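Sfrice_029225 (Spodoptera frugiperda, PDB 6I50) probably acts as a trimeric cytokine of the tumour necrosis factor family, binding a cell-surface receptor of the TNF receptor type. Local coordinates at residues A[81-86]-A[108-113]. Residues are numbered along the deposited sequence; the frame is centred on the assembly and turned at random.
Sequences SHDTIS and SSYSTE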
# COMPACT_ATOMS: atom_id res chain seq x y z
N SER A 81 -1.73 0.55 23.49
CA SER A 81 -0.79 1.33 24.29
C SER A 81 0.64 0.80 24.22
O SER A 81 1.53 1.42 24.80
CB SER A 81 -1.25 1.39 25.75
OG SER A 81 -1.40 0.09 26.29
N HIS A 82 0.88 -0.32 23.54
CA HIS A 82 2.24 -0.84 23.44
C HIS A 82 3.09 0.04 22.52
O HIS A 82 2.59 0.69 21.60
CB HIS A 82 2.23 -2.28 22.92
CG HIS A 82 1.77 -3.27 23.94
ND1 HIS A 82 0.45 -3.65 24.07
CD2 HIS A 82 2.45 -3.94 24.90
CE1 HIS A 82 0.34 -4.52 25.05
NE2 HIS A 82 1.53 -4.71 25.58
N ASP A 83 4.40 0.05 22.79
CA ASP A 83 5.32 0.85 21.98
C ASP A 83 5.43 0.31 20.56
O ASP A 83 5.58 1.10 19.61
CB ASP A 83 6.70 0.90 22.62
CG ASP A 83 6.77 1.86 23.79
OD1 ASP A 83 5.84 2.67 23.96
OD2 ASP A 83 7.77 1.80 24.55
N THR A 84 5.35 -1.01 20.38
CA THR A 84 5.48 -1.64 19.08
C THR A 84 4.24 -2.45 18.76
O THR A 84 3.77 -3.23 19.60
CB THR A 84 6.72 -2.55 19.04
OG1 THR A 84 7.89 -1.77 19.30
CG2 THR A 84 6.84 -3.22 17.69
N ILE A 85 3.71 -2.26 17.56
CA ILE A 85 2.64 -3.09 17.02
C ILE A 85 3.13 -3.64 15.69
O ILE A 85 3.79 -2.94 14.91
CB ILE A 85 1.32 -2.30 16.87
CG1 ILE A 85 1.56 -0.95 16.18
CG2 ILE A 85 0.69 -2.05 18.23
CD1 ILE A 85 1.27 -0.95 14.70
N SER A 86 2.84 -4.91 15.44
CA SER A 86 3.34 -5.56 14.24
C SER A 86 2.48 -6.78 13.94
O SER A 86 2.02 -7.46 14.87
CB SER A 86 4.82 -5.96 14.41
OG SER A 86 5.31 -6.64 13.27
N SER A 108 6.44 1.54 15.51
CA SER A 108 7.00 1.60 16.85
C SER A 108 7.36 3.03 17.22
O SER A 108 7.89 3.78 16.41
CB SER A 108 8.24 0.71 16.97
OG SER A 108 8.68 0.61 18.32
N SER A 109 7.06 3.38 18.47
CA SER A 109 7.50 4.64 19.04
C SER A 109 7.57 4.47 20.54
O SER A 109 6.82 3.68 21.12
CB SER A 109 6.58 5.80 18.66
OG SER A 109 5.31 5.64 19.28
N TYR A 110 8.47 5.21 21.17
CA TYR A 110 8.69 5.07 22.60
C TYR A 110 7.80 6.03 23.38
O TYR A 110 7.68 7.21 23.03
CB TYR A 110 10.16 5.33 22.96
CG TYR A 110 10.45 5.22 24.44
CD1 TYR A 110 10.74 3.99 25.02
CD2 TYR A 110 10.40 6.34 25.26
CE1 TYR A 110 10.99 3.88 26.38
CE2 TYR A 110 10.64 6.24 26.62
CZ TYR A 110 10.94 5.01 27.17
OH TYR A 110 11.18 4.91 28.53
N SER A 111 7.18 5.51 24.44
CA SER A 111 6.45 6.33 25.39
C SER A 111 6.74 5.81 26.79
O SER A 111 6.91 4.60 26.99
CB SER A 111 4.94 6.31 25.12
OG SER A 111 4.44 5.00 25.24
N THR A 112 6.79 6.72 27.76
CA THR A 112 7.09 6.32 29.13
C THR A 112 5.87 5.72 29.82
O THR A 112 6.02 4.91 30.74
CB THR A 112 7.61 7.51 29.93
OG1 THR A 112 6.60 8.52 30.01
CG2 THR A 112 8.85 8.10 29.27
N GLU A 113 4.66 6.11 29.41
CA GLU A 113 3.44 5.59 30.01
C GLU A 113 2.57 4.93 28.95
O GLU A 113 2.63 5.29 27.77
CB GLU A 113 2.66 6.71 30.70
CG GLU A 113 3.44 7.45 31.78
CD GLU A 113 3.80 6.58 32.97
OE1 GLU A 113 3.20 5.49 33.12
OE2 GLU A 113 4.69 6.98 33.75
O HOH W 1 2.06 4.23 24.60
O HOH W 2 7.93 1.92 26.99
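With CG of D83 anti to its own carbonyl carbon (chi1 -77°) and OG of S111 turned in between its backbone N and carbonyl carbon (chi1 61°), carboxylate and hydroxyl meet at 3.0 Å from OD1 to OG. That hydroxyl proton may go instead to E113 O, while S111 N adds a weak bond to OD1. Aspartate suits the place because OD1 faces both groups of S111, whose short side chain sets OG beside it; OD2 merely packs obliquely near the Y110 ring, 3.7 Å from CD1. A water joins S111 OG to S81 O. Farther in, T84 and S108 form an antiparallel non-hydrogen-bonded pair; their side chains share one face of the sheet and are small enough for OG1 and OG to bond directly at 2.7 Å, either donating. S109 N donates a hydrogen bond to D83 O (2.9 Å, 159°), and CA of S108 approaches the same oxygen at 3.1 Å in a CA-H...O contact. Replacing D83 by alanine is likely to leave S111 OG and N without this acceptor, and the S111 side chain freer to turn. P118 of a second subunit packs on T84, and S109 meets its counterparts in both other subunits, at the trimer interface. In this TNF-family jelly roll, the backbone bond thus carries the pairing of strands 84-92 and 100-108 one residue into the loop, and the partly weak side-chain bonds beyond imply a polar, water-accessible link.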